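Outer membrane protein YopM (Yersinia pestis, PDB 1JL5) acts as a leucine-rich-repeat effector of the plague bacillus, probably altering host cell physiology and so promoting bacterial survival in host tissues. Local coordinates at residues 231-236 with 251-256; 213-218 with 236-241; 259-264 with 279-284; 189-194 with 209-214. All coordinates share one frame; numbering follows the deposited sequence.

In the fold
The four contacts sample one leucine-rich-repeat solenoid, in which each turn of chain is packed on the next. Along the chain they come in the order contact 4, 2, 1 and 3. Contacts 4 and 2 share Leu-213 and Pro-214, and contacts 2 and 1 share Leu-236; their centres lie about 11 Å and 10 Å apart. Contacts 4 and 1 are the same kind of loop-on-loop packing two repeats apart, with centres about 13 Å from each other. Contact 2 covers the descent from loop to strand, and contact 3 joins strands 261-263 and 281-283. The curved solenoid is held together by contacts between neighbouring coils; contacts 3 and 4, centres about 21 Å apart, do not touch.

Contact 1: residues 231-236 with 251-256; sequences PELQNL and TLPDLP
Gln-234 and Pro-256 bring the two irregular segments closest, their CA atoms 4.2 Å apart, and the chains pass in the same sense. Residues 233-236 form a type I turn closed by Leu-236 N on Leu-233 O. At its first residue, water 1 accepts the N-H of Leu-233 and donates to Asp-254 O, bridging the two backbones. Two CA-H...O contacts add to this: Gln-234 CA lies 3.4 Å from Leu-255 O, and Pro-256 CA approaches Leu-233 O.

Leu-233 is the apolar wedge. Its CB rests on Pro-256 CD at 3.5 Å, while CD1 reaches Pro-253 CD at 3.7 Å and lies alongside the like-pointing Leu-255, whose CD2 it meets. On the outer side Gln-234, with CG between its backbone N and carbonyl carbon (chi1 71°), extends beside Asp-254, amide and carboxylate planes 40° apart. Its NE2 is turned back to Glu-232, bonding the anti lone pair of OE2 at 2.7 Å, which fixes the rotation of the amide.

Ile-242 of strand 241-243 meets both Leu-233 and Pro-256 from within. Such stacking of proline-rich returns, leucine inward and polar groups outward, is characteristic of the convex side of short-repeat bacterial leucine-rich-repeat solenoids.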
loop_
_atom_site.group_PDB
_atom_site.type_symbol
_atom_site.label_atom_id
_atom_site.label_comp_id
_atom_site.label_asym_id
_atom_site.label_seq_id
_atom_site.Cartn_x
_atom_site.Cartn_y
_atom_site.Cartn_z
ATOM N N PRO A 231 -10.995 -30.731 12.536
ATOM C CA PRO A 231 -11.269 -32.061 13.077
ATOM C C PRO A 231 -10.573 -32.149 14.426
ATOM O O PRO A 231 -9.902 -31.202 14.847
ATOM C CB PRO A 231 -10.640 -32.981 12.045
ATOM C CG PRO A 231 -9.456 -32.186 11.594
ATOM C CD PRO A 231 -10.032 -30.797 11.427
ATOM N N GLU A 232 -10.732 -33.269 15.114
ATOM C CA GLU A 232 -10.076 -33.410 16.394
ATOM C C GLU A 232 -8.584 -33.266 16.160
ATOM O O GLU A 232 -8.032 -33.865 15.243
ATOM C CB GLU A 232 -10.388 -34.762 17.010
ATOM C CG GLU A 232 -9.737 -34.937 18.360
ATOM C CD GLU A 232 -10.402 -36.009 19.169
ATOM O OE1 GLU A 232 -10.691 -37.080 18.595
ATOM O OE2 GLU A 232 -10.630 -35.778 20.375
ATOM N N LEU A 233 -7.932 -32.472 16.996
ATOM C CA LEU A 233 -6.510 -32.212 16.847
ATOM C C LEU A 233 -5.667 -32.663 18.021
ATOM O O LEU A 233 -4.472 -32.904 17.875
ATOM C CB LEU A 233 -6.289 -30.713 16.679
ATOM C CG LEU A 233 -7.104 -30.003 15.602
ATOM C CD1 LEU A 233 -6.985 -28.487 15.784
ATOM C CD2 LEU A 233 -6.612 -30.440 14.236
ATOM N N GLN A 234 -6.288 -32.762 19.190
ATOM C CA GLN A 234 -5.561 -33.107 20.393
ATOM C C GLN A 234 -4.833 -34.434 20.362
ATOM O O GLN A 234 -3.877 -34.630 21.106
ATOM C CB GLN A 234 -6.493 -33.052 21.595
ATOM C CG GLN A 234 -7.516 -34.147 21.644
ATOM C CD GLN A 234 -8.550 -33.868 22.693
ATOM O OE1 GLN A 234 -8.217 -33.470 23.807
ATOM N NE2 GLN A 234 -9.816 -34.069 22.351
ATOM N N ASN A 235 -5.270 -35.341 19.501
ATOM C CA ASN A 235 -4.624 -36.638 19.418
ATOM C C ASN A 235 -3.587 -36.671 18.319
ATOM O O ASN A 235 -3.187 -37.737 17.862
ATOM C CB ASN A 235 -5.671 -37.721 19.206
ATOM C CG ASN A 235 -6.693 -37.736 20.309
ATOM O OD1 ASN A 235 -6.341 -37.632 21.482
ATOM N ND2 ASN A 235 -7.966 -37.862 19.948
ATOM N N LEU A 236 -3.155 -35.488 17.899
ATOM C CA LEU A 236 -2.141 -35.370 16.863
ATOM C C LEU A 236 -0.908 -34.831 17.564
ATOM O O LEU A 236 -0.656 -33.631 17.584
ATOM C CB LEU A 236 -2.625 -34.423 15.768
ATOM C CG LEU A 236 -3.969 -34.881 15.194
ATOM C CD1 LEU A 236 -4.457 -33.898 14.137
ATOM C CD2 LEU A 236 -3.814 -36.278 14.610
ATOM N N THR A 251 -14.751 -21.917 16.956
ATOM C CA THR A 251 -13.957 -22.438 18.050
ATOM C C THR A 251 -12.919 -23.358 17.460
ATOM O O THR A 251 -13.021 -23.793 16.314
ATOM C CB THR A 251 -14.795 -23.282 19.040
ATOM O OG1 THR A 251 -15.307 -24.432 18.358
ATOM C CG2 THR A 251 -15.951 -22.479 19.600
ATOM N N LEU A 252 -11.914 -23.655 18.259
ATOM C CA LEU A 252 -10.875 -24.554 17.832
ATOM C C LEU A 252 -11.022 -25.753 18.730
ATOM O O LEU A 252 -11.445 -25.627 19.880
ATOM C CB LEU A 252 -9.504 -23.932 18.043
ATOM C CG LEU A 252 -9.235 -22.654 17.263
ATOM C CD1 LEU A 252 -7.795 -22.224 17.493
ATOM C CD2 LEU A 252 -9.502 -22.898 15.784
ATOM N N PRO A 253 -10.713 -26.939 18.211
ATOM C CA PRO A 253 -10.824 -28.132 19.042
ATOM C C PRO A 253 -9.653 -28.037 19.993
ATOM O O PRO A 253 -8.859 -27.095 19.924
ATOM C CB PRO A 253 -10.607 -29.273 18.050
ATOM C CG PRO A 253 -10.950 -28.659 16.708
ATOM C CD PRO A 253 -10.377 -27.287 16.821
ATOM N N ASP A 254 -9.542 -29.003 20.886
ATOM C CA ASP A 254 -8.403 -29.021 21.770
ATOM C C ASP A 254 -7.274 -29.132 20.770
ATOM O O ASP A 254 -7.331 -29.927 19.834
ATOM C CB ASP A 254 -8.484 -30.235 22.672
ATOM C CG ASP A 254 -9.666 -30.159 23.583
ATOM O OD1 ASP A 254 -9.714 -29.196 24.367
ATOM O OD2 ASP A 254 -10.552 -31.031 23.504
ATOM N N LEU A 255 -6.260 -28.312 20.955
ATOM C CA LEU A 255 -5.153 -28.269 20.027
ATOM C C LEU A 255 -4.163 -29.412 20.104
ATOM O O LEU A 255 -4.125 -30.158 21.080
ATOM C CB LEU A 255 -4.423 -26.950 20.217
ATOM C CG LEU A 255 -5.344 -25.760 19.959
ATOM C CD1 LEU A 255 -4.642 -24.472 20.329
ATOM C CD2 LEU A 255 -5.761 -25.760 18.489
ATOM N N PRO A 256 -3.368 -29.586 19.042
ATOM C CA PRO A 256 -2.383 -30.662 19.080
ATOM C C PRO A 256 -1.525 -30.288 20.282
ATOM O O PRO A 256 -1.100 -29.145 20.409
ATOM C CB PRO A 256 -1.657 -30.499 17.752
ATOM C CG PRO A 256 -2.759 -30.002 16.844
ATOM C CD PRO A 256 -3.430 -28.967 17.705
HETATM O O HOH W 1 -8.939 -31.838 19.410
#

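Contact 2: residues 213-218 with 236-241; sequences LPLSLE and LPFLTT
Glu-218, Phe-238 and Leu-236 give up the most surface here, each meeting the other segment in a different way. Glu-218 works through its carbonyl: O receives Thr-240 N at 2.6 Å and Thr-241 N at 2.9 Å. The second donor lies in the carbonyl plane and the first is tilted 32° from it, so two successive amides grip one oxygen. The aliphatic CB and CG of Glu-218 lie along the backbone O and CB of Phe-238. Leu-239 adds CD1 against the carbonyl carbon of Glu-218 at 3.4 Å and runs beside Leu-217, both pointing the same way.

Phe-238 packs against turn 214-217 of the preceding coil. With CG anti to the carbonyl carbon (chi1 -51°), the ring presents its edge to Leu-215 O, which lies in the ring plane 3.0 Å from CD2. One face is touched near the rim by CG of Pro-237. Water 2 donates to Leu-215 O and Leu-217 O and accepts from Phe-238 N, satisfying three backbone groups at once.

Leu-236 points its branches inward and crosses Leu-213 at about a right angle. CD1 presses on Leu-213 CB at 3.4 Å, a tight fit, while CD2 lies 3.5 Å from Pro-214 O.

The type I turns 214-217 and 236-239 thus nest, each delivering its chain to a strand, 219-221 or 241-243, as successive coils do in a leucine-rich-repeat solenoid.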
loop_
_atom_site.group_PDB
_atom_site.type_symbol
_atom_site.label_atom_id
_atom_site.label_comp_id
_atom_site.label_asym_id
_atom_site.label_seq_id
_atom_site.Cartn_x
_atom_site.Cartn_y
_atom_site.Cartn_z
ATOM N N LEU A 213 -7.436 -36.185 10.870
ATOM C CA LEU A 213 -6.045 -36.099 10.497
ATOM C C LEU A 213 -5.220 -37.289 10.937
ATOM O O LEU A 213 -5.477 -37.893 11.978
ATOM C CB LEU A 213 -5.459 -34.805 11.058
ATOM C CG LEU A 213 -6.311 -33.577 10.709
ATOM C CD1 LEU A 213 -5.674 -32.323 11.285
ATOM C CD2 LEU A 213 -6.454 -33.467 9.193
ATOM N N PRO A 214 -4.209 -37.647 10.133
ATOM C CA PRO A 214 -3.334 -38.773 10.445
ATOM C C PRO A 214 -2.436 -38.441 11.621
ATOM O O PRO A 214 -1.969 -37.311 11.771
ATOM C CB PRO A 214 -2.550 -38.962 9.154
ATOM C CG PRO A 214 -2.424 -37.561 8.650
ATOM C CD PRO A 214 -3.821 -37.021 8.857
ATOM N N LEU A 215 -2.204 -39.438 12.457
ATOM C CA LEU A 215 -1.363 -39.290 13.628
ATOM C C LEU A 215 -0.016 -38.694 13.246
ATOM O O LEU A 215 0.617 -37.992 14.028
ATOM C CB LEU A 215 -1.144 -40.661 14.262
ATOM C CG LEU A 215 -0.223 -40.713 15.476
ATOM C CD1 LEU A 215 -0.923 -40.054 16.649
ATOM C CD2 LEU A 215 0.119 -42.164 15.803
ATOM N N SER A 216 0.425 -38.988 12.034
ATOM C CA SER A 216 1.713 -38.508 11.563
ATOM C C SER A 216 1.735 -37.036 11.184
ATOM O O SER A 216 2.806 -36.443 11.084
ATOM C CB SER A 216 2.145 -39.327 10.352
ATOM O OG SER A 216 1.147 -39.268 9.350
ATOM N N LEU A 217 0.565 -36.444 10.982
ATOM C CA LEU A 217 0.504 -35.049 10.560
ATOM C C LEU A 217 1.305 -34.106 11.442
ATOM O O LEU A 217 1.140 -34.068 12.654
ATOM C CB LEU A 217 -0.949 -34.569 10.492
ATOM C CG LEU A 217 -1.150 -33.340 9.599
ATOM C CD1 LEU A 217 -0.782 -33.712 8.160
ATOM C CD2 LEU A 217 -2.590 -32.866 9.670
ATOM N N GLU A 218 2.185 -33.341 10.819
ATOM C CA GLU A 218 2.991 -32.388 11.556
ATOM C C GLU A 218 2.514 -31.003 11.193
ATOM O O GLU A 218 2.680 -30.045 11.944
ATOM C CB GLU A 218 4.457 -32.530 11.173
ATOM C CG GLU A 218 4.968 -33.947 11.286
ATOM C CD GLU A 218 6.462 -34.022 11.124
ATOM O OE1 GLU A 218 7.001 -33.264 10.292
ATOM O OE2 GLU A 218 7.095 -34.841 11.820
ATOM N N LEU A 236 -3.155 -35.488 17.899
ATOM C CA LEU A 236 -2.141 -35.370 16.863
ATOM C C LEU A 236 -0.908 -34.831 17.564
ATOM O O LEU A 236 -0.656 -33.631 17.584
ATOM C CB LEU A 236 -2.625 -34.423 15.768
ATOM C CG LEU A 236 -3.969 -34.881 15.194
ATOM C CD1 LEU A 236 -4.457 -33.898 14.137
ATOM C CD2 LEU A 236 -3.814 -36.278 14.610
ATOM N N PRO A 237 -0.121 -35.732 18.162
ATOM C CA PRO A 237 1.098 -35.385 18.890
ATOM C C PRO A 237 2.185 -34.749 18.052
ATOM O O PRO A 237 3.058 -34.073 18.578
ATOM C CB PRO A 237 1.534 -36.726 19.481
ATOM C CG PRO A 237 1.138 -37.681 18.419
ATOM C CD PRO A 237 -0.259 -37.196 18.055
ATOM N N PHE A 238 2.131 -34.954 16.744
ATOM C CA PHE A 238 3.159 -34.410 15.880
ATOM C C PHE A 238 2.692 -33.197 15.103
ATOM O O PHE A 238 3.479 -32.562 14.404
ATOM C CB PHE A 238 3.642 -35.502 14.930
ATOM C CG PHE A 238 4.014 -36.773 15.630
ATOM C CD1 PHE A 238 5.071 -36.795 16.536
ATOM C CD2 PHE A 238 3.285 -37.938 15.416
ATOM C CE1 PHE A 238 5.392 -37.960 17.226
ATOM C CE2 PHE A 238 3.598 -39.111 16.100
ATOM C CZ PHE A 238 4.657 -39.121 17.007
ATOM N N LEU A 239 1.412 -32.871 15.223
ATOM C CA LEU A 239 0.884 -31.719 14.515
ATOM C C LEU A 239 1.414 -30.472 15.201
ATOM O O LEU A 239 1.001 -30.130 16.304
ATOM C CB LEU A 239 -0.641 -31.738 14.532
ATOM C CG LEU A 239 -1.325 -30.679 13.667
ATOM C CD1 LEU A 239 -0.690 -30.641 12.278
ATOM C CD2 LEU A 239 -2.804 -31.001 13.571
ATOM N N THR A 240 2.346 -29.795 14.548
ATOM C CA THR A 240 2.940 -28.607 15.131
ATOM C C THR A 240 2.504 -27.349 14.416
ATOM O O THR A 240 2.664 -26.245 14.926
ATOM C CB THR A 240 4.454 -28.702 15.092
ATOM O OG1 THR A 240 4.866 -29.013 13.759
ATOM C CG2 THR A 240 4.937 -29.799 16.038
ATOM N N THR A 241 1.951 -27.512 13.224
ATOM C CA THR A 241 1.501 -26.358 12.482
ATOM C C THR A 241 0.091 -26.498 11.993
ATOM O O THR A 241 -0.259 -27.458 11.314
ATOM C CB THR A 241 2.396 -26.071 11.276
ATOM O OG1 THR A 241 3.663 -25.599 11.738
ATOM C CG2 THR A 241 1.760 -25.009 10.382
HETATM O O HOH W 2 0.334 -35.564 14.786
#

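Contact 3: residues 259-264 with 279-284; sequences LEALNV and LTFLDV
Glu-260 O is gripped by two consecutive amides across the contact, Thr-280 N at 2.7 Å and Phe-281 N at 2.8 Å. Thr-280 N approaches in the carbonyl plane, on a lone pair, whereas Phe-281 N comes more nearly head-on, with a C=O...N angle of 165°. From this forked start the parallel pairing proceeds: Leu-262 N bonds Phe-281 O, Asp-283 N bonds Leu-262 O at 2.7 Å, and Val-264 N bonds Asp-283 O. The two strands, 261-263 and 281-283, run only 8° apart.

On one face Leu-262 and Leu-282 lie side by side, CD2 of the first 3.8 Å from CD1 of the second. CD1 of Leu-279 touches both CG of Leu-259 and CB of Leu-262. On the other face Phe-281 turns a ring edge to Asn-263 CB, and its ring stacks on Tyr-301 of the next strand. Asn-263 and Asp-283, each with CG anti to the backbone N, lie side by side pointing the same way, amide and carboxylate stacked with planes 22° apart. Their OD1 atoms are held separately, by Arg-265 N and Ser-285 OG.

Asn-287 ND2 then bonds both Val-264 O and Val-284 O. Leu-279, Leu-282, Val-284 and Asn-287 fit the LxxLxLxxN signature of leucine-rich repeats, whose parallel strands line the concave surface.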
loop_
_atom_site.group_PDB
_atom_site.type_symbol
_atom_site.label_atom_id
_atom_site.label_comp_id
_atom_site.label_asym_id
_atom_site.label_seq_id
_atom_site.Cartn_x
_atom_site.Cartn_y
_atom_site.Cartn_z
ATOM N N LEU A 259 1.479 -28.375 19.392
ATOM C CA LEU A 259 1.278 -27.360 18.377
ATOM C C LEU A 259 2.290 -26.247 18.581
ATOM O O LEU A 259 2.496 -25.777 19.698
ATOM C CB LEU A 259 -0.132 -26.787 18.475
ATOM C CG LEU A 259 -0.511 -25.881 17.306
ATOM C CD1 LEU A 259 -0.508 -26.699 16.020
ATOM C CD2 LEU A 259 -1.881 -25.278 17.555
ATOM N N GLU A 260 2.923 -25.825 17.498
ATOM C CA GLU A 260 3.910 -24.757 17.583
ATOM C C GLU A 260 3.427 -23.518 16.864
ATOM O O GLU A 260 3.682 -22.392 17.286
ATOM C CB GLU A 260 5.214 -25.205 16.951
ATOM C CG GLU A 260 5.936 -26.267 17.734
ATOM C CD GLU A 260 7.071 -26.859 16.949
ATOM O OE1 GLU A 260 7.750 -26.098 16.234
ATOM O OE2 GLU A 260 7.288 -28.080 17.050
ATOM N N ALA A 261 2.738 -23.734 15.757
ATOM C CA ALA A 261 2.246 -22.627 14.971
ATOM C C ALA A 261 0.769 -22.786 14.730
ATOM O O ALA A 261 0.305 -23.803 14.212
ATOM C CB ALA A 261 2.994 -22.549 13.640
ATOM N N LEU A 262 0.025 -21.773 15.135
ATOM C CA LEU A 262 -1.402 -21.792 14.943
ATOM C C LEU A 262 -1.797 -20.503 14.273
ATOM O O LEU A 262 -1.636 -19.421 14.832
ATOM C CB LEU A 262 -2.140 -21.917 16.274
ATOM C CG LEU A 262 -3.661 -21.858 16.138
ATOM C CD1 LEU A 262 -4.145 -23.002 15.262
ATOM C CD2 LEU A 262 -4.302 -21.916 17.507
ATOM N N ASN A 263 -2.275 -20.619 13.050
ATOM C CA ASN A 263 -2.737 -19.450 12.354
ATOM C C ASN A 263 -4.197 -19.713 12.077
ATOM O O ASN A 263 -4.542 -20.593 11.297
ATOM C CB ASN A 263 -2.008 -19.239 11.038
ATOM C CG ASN A 263 -2.424 -17.959 10.375
ATOM O OD1 ASN A 263 -3.578 -17.544 10.484
ATOM N ND2 ASN A 263 -1.498 -17.320 9.684
ATOM N N VAL A 264 -5.055 -18.971 12.758
ATOM C CA VAL A 264 -6.483 -19.118 12.557
ATOM C C VAL A 264 -6.982 -17.726 12.267
ATOM O O VAL A 264 -8.094 -17.346 12.624
ATOM C CB VAL A 264 -7.165 -19.677 13.798
ATOM C CG1 VAL A 264 -6.828 -21.144 13.931
ATOM C CG2 VAL A 264 -6.718 -18.903 15.026
ATOM N N LEU A 279 3.491 -23.740 21.579
ATOM C CA LEU A 279 3.063 -22.712 20.636
ATOM C C LEU A 279 3.993 -21.515 20.653
ATOM O O LEU A 279 4.102 -20.805 21.654
ATOM C CB LEU A 279 1.639 -22.264 20.952
ATOM C CG LEU A 279 0.895 -21.608 19.790
ATOM C CD1 LEU A 279 0.762 -22.608 18.645
ATOM C CD2 LEU A 279 -0.475 -21.149 20.260
ATOM N N THR A 280 4.660 -21.291 19.532
ATOM C CA THR A 280 5.592 -20.182 19.409
ATOM C C THR A 280 5.064 -19.181 18.398
ATOM O O THR A 280 5.477 -18.023 18.378
ATOM C CB THR A 280 6.945 -20.670 18.918
ATOM O OG1 THR A 280 6.758 -21.376 17.689
ATOM C CG2 THR A 280 7.578 -21.606 19.943
ATOM N N PHE A 281 4.151 -19.641 17.556
ATOM C CA PHE A 281 3.576 -18.791 16.533
ATOM C C PHE A 281 2.069 -18.846 16.638
ATOM O O PHE A 281 1.453 -19.896 16.452
ATOM C CB PHE A 281 4.031 -19.257 15.148
ATOM C CG PHE A 281 3.424 -18.481 14.019
ATOM C CD1 PHE A 281 2.081 -18.643 13.684
ATOM C CD2 PHE A 281 4.189 -17.569 13.298
ATOM C CE1 PHE A 281 1.511 -17.909 12.649
ATOM C CE2 PHE A 281 3.628 -16.830 12.260
ATOM C CZ PHE A 281 2.285 -17.000 11.936
ATOM N N LEU A 282 1.474 -17.705 16.937
ATOM C CA LEU A 282 0.041 -17.650 17.070
ATOM C C LEU A 282 -0.543 -16.481 16.306
ATOM O O LEU A 282 -0.244 -15.324 16.578
ATOM C CB LEU A 282 -0.341 -17.536 18.540
ATOM C CG LEU A 282 -1.835 -17.455 18.846
ATOM C CD1 LEU A 282 -2.541 -18.701 18.332
ATOM C CD2 LEU A 282 -2.026 -17.303 20.341
ATOM N N ASP A 283 -1.375 -16.790 15.331
ATOM C CA ASP A 283 -2.013 -15.734 14.588
ATOM C C ASP A 283 -3.497 -15.924 14.774
ATOM O O ASP A 283 -4.086 -16.844 14.227
ATOM C CB ASP A 283 -1.678 -15.797 13.106
ATOM C CG ASP A 283 -2.196 -14.589 12.359
ATOM O OD1 ASP A 283 -3.242 -14.045 12.768
ATOM O OD2 ASP A 283 -1.571 -14.183 11.366
ATOM N N VAL A 284 -4.089 -15.056 15.578
ATOM C CA VAL A 284 -5.515 -15.109 15.829
ATOM C C VAL A 284 -6.072 -13.779 15.374
ATOM O O VAL A 284 -7.124 -13.340 15.824
ATOM C CB VAL A 284 -5.803 -15.319 17.324
ATOM C CG1 VAL A 284 -5.321 -16.697 17.742
ATOM C CG2 VAL A 284 -5.104 -14.244 18.145
HETATM O O HOH W 3 8.527 -23.541 17.430
#

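Contact 4: residues 189-194 with 209-214; sequences PELQNL and KLPDLP
Leu-191 slants across the ring of Pro-211, its CD1 3.8 Å from Pro-211 CD, in a loop-on-loop packing on the convex side of the leucine-rich-repeat solenoid. CG of Leu-191 stands anti to the carbonyl carbon (chi1 -51°), which carries the branches away from the turn and toward this ring. The leucine's CB meanwhile faces Pro-214 CD, so two prolines of one segment touch the same leucine, one at its tip and one at its base. Pro-211 CG also lies 3.2 Å from Pro-189 O.

Gln-192 and Asp-212 run side by side toward the outside, but their flat ends are well twisted, the amide and carboxylate planes standing 61° apart. Gln-192 OE1 lies 3.6 Å from Asp-212 CB. The amide is held instead within its own segment: NE2 bonds Glu-190 OE2 at 3.0 Å, meeting it on the anti side and somewhat out of the carboxylate plane. Glu-190 and Asp-212, both probably negative, keep their carboxylates apart, with 6.8 Å from Glu-190 OE2 to Asp-212 OD2.

Leu-171 of the preceding coil also touches Leu-191, continuing the apolar stack between repeats. Water 4 takes the N-H of Leu-191 and donates to Asp-212 O at 2.6 Å. Finally, the CB of Pro-214 sits against the type I turn 191-194, 3.2 Å from both Leu-191 O and Leu-194 O.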
loop_
_atom_site.group_PDB
_atom_site.type_symbol
_atom_site.label_atom_id
_atom_site.label_comp_id
_atom_site.label_asym_id
_atom_site.label_seq_id
_atom_site.Cartn_x
_atom_site.Cartn_y
_atom_site.Cartn_z
ATOM N N PRO A 189 -9.584 -36.403 0.591
ATOM C CA PRO A 189 -9.827 -37.833 0.762
ATOM C C PRO A 189 -9.500 -38.173 2.209
ATOM O O PRO A 189 -8.964 -37.338 2.938
ATOM C CB PRO A 189 -8.855 -38.465 -0.227
ATOM C CG PRO A 189 -7.724 -37.481 -0.250
ATOM C CD PRO A 189 -8.442 -36.159 -0.304
ATOM N N GLU A 190 -9.834 -39.384 2.630
ATOM C CA GLU A 190 -9.543 -39.802 3.990
ATOM C C GLU A 190 -8.048 -39.636 4.188
ATOM O O GLU A 190 -7.260 -39.943 3.298
ATOM C CB GLU A 190 -9.949 -41.260 4.190
ATOM C CG GLU A 190 -9.626 -41.802 5.562
ATOM C CD GLU A 190 -10.157 -43.203 5.758
ATOM O OE1 GLU A 190 -9.826 -44.084 4.936
ATOM O OE2 GLU A 190 -10.905 -43.418 6.735
ATOM N N LEU A 191 -7.656 -39.152 5.358
ATOM C CA LEU A 191 -6.249 -38.918 5.629
ATOM C C LEU A 191 -5.739 -39.657 6.851
ATOM O O LEU A 191 -4.567 -40.013 6.921
ATOM C CB LEU A 191 -6.019 -37.422 5.839
ATOM C CG LEU A 191 -6.572 -36.491 4.761
ATOM C CD1 LEU A 191 -6.555 -35.051 5.266
ATOM C CD2 LEU A 191 -5.754 -36.643 3.491
ATOM N N GLN A 192 -6.627 -39.871 7.815
ATOM C CA GLN A 192 -6.265 -40.517 9.069
ATOM C C GLN A 192 -5.496 -41.820 8.925
ATOM O O GLN A 192 -4.755 -42.198 9.825
ATOM C CB GLN A 192 -7.516 -40.740 9.921
ATOM C CG GLN A 192 -8.449 -41.822 9.413
ATOM C CD GLN A 192 -9.796 -41.779 10.103
ATOM O OE1 GLN A 192 -9.875 -41.665 11.328
ATOM N NE2 GLN A 192 -10.868 -41.870 9.321
ATOM N N ASN A 193 -5.650 -42.499 7.795
ATOM C CA ASN A 193 -4.954 -43.763 7.591
ATOM C C ASN A 193 -3.642 -43.633 6.837
ATOM O O ASN A 193 -3.033 -44.636 6.462
ATOM C CB ASN A 193 -5.870 -44.759 6.887
ATOM C CG ASN A 193 -7.109 -45.063 7.698
ATOM O OD1 ASN A 193 -7.019 -45.375 8.887
ATOM N ND2 ASN A 193 -8.276 -44.972 7.067
ATOM N N LEU A 194 -3.209 -42.399 6.608
ATOM C CA LEU A 194 -1.942 -42.166 5.935
ATOM C C LEU A 194 -0.905 -42.150 7.041
ATOM O O LEU A 194 -0.763 -41.170 7.768
ATOM C CB LEU A 194 -1.957 -40.832 5.184
ATOM C CG LEU A 194 -2.583 -40.798 3.782
ATOM C CD1 LEU A 194 -3.151 -42.156 3.398
ATOM C CD2 LEU A 194 -3.652 -39.732 3.739
ATOM N N LYS A 209 -15.108 -29.274 5.866
ATOM C CA LYS A 209 -14.538 -30.053 6.947
ATOM C C LYS A 209 -13.247 -30.677 6.477
ATOM O O LYS A 209 -13.007 -30.823 5.288
ATOM C CB LYS A 209 -15.505 -31.165 7.372
ATOM C CG LYS A 209 -16.823 -30.651 7.929
ATOM C CD LYS A 209 -17.700 -31.781 8.462
ATOM C CE LYS A 209 -18.998 -31.230 9.044
ATOM N NZ LYS A 209 -19.865 -32.297 9.614
ATOM N N LEU A 210 -12.395 -31.009 7.426
ATOM C CA LEU A 210 -11.152 -31.664 7.102
ATOM C C LEU A 210 -11.366 -33.078 7.569
ATOM O O LEU A 210 -12.024 -33.305 8.581
ATOM C CB LEU A 210 -9.985 -31.054 7.873
ATOM C CG LEU A 210 -9.626 -29.622 7.491
ATOM C CD1 LEU A 210 -8.482 -29.146 8.369
ATOM C CD2 LEU A 210 -9.245 -29.560 6.022
ATOM N N PRO A 211 -10.853 -34.054 6.818
ATOM C CA PRO A 211 -11.034 -35.438 7.251
ATOM C C PRO A 211 -10.278 -35.555 8.569
ATOM O O PRO A 211 -9.496 -34.666 8.908
ATOM C CB PRO A 211 -10.359 -36.228 6.138
ATOM C CG PRO A 211 -10.548 -35.349 4.930
ATOM C CD PRO A 211 -10.226 -33.982 5.487
ATOM N N ASP A 212 -10.503 -36.625 9.321
ATOM C CA ASP A 212 -9.753 -36.776 10.551
ATOM C C ASP A 212 -8.309 -36.801 10.092
ATOM O O ASP A 212 -7.993 -37.354 9.043
ATOM C CB ASP A 212 -10.126 -38.067 11.272
ATOM C CG ASP A 212 -11.521 -38.012 11.849
ATOM O OD1 ASP A 212 -11.854 -36.978 12.459
ATOM O OD2 ASP A 212 -12.279 -38.990 11.697
ATOM N N LEU A 213 -7.436 -36.185 10.870
ATOM C CA LEU A 213 -6.045 -36.099 10.497
ATOM C C LEU A 213 -5.220 -37.289 10.937
ATOM O O LEU A 213 -5.477 -37.893 11.978
ATOM C CB LEU A 213 -5.459 -34.805 11.058
ATOM C CG LEU A 213 -6.311 -33.577 10.709
ATOM C CD1 LEU A 213 -5.674 -32.323 11.285
ATOM C CD2 LEU A 213 -6.454 -33.467 9.193
ATOM N N PRO A 214 -4.209 -37.647 10.133
ATOM C CA PRO A 214 -3.334 -38.773 10.445
ATOM C C PRO A 214 -2.436 -38.441 11.621
ATOM O O PRO A 214 -1.969 -37.311 11.771
ATOM C CB PRO A 214 -2.550 -38.962 9.154
ATOM C CG PRO A 214 -2.424 -37.561 8.650
ATOM C CD PRO A 214 -3.821 -37.021 8.857
HETATM O O HOH W 4 -9.243 -39.001 7.548
#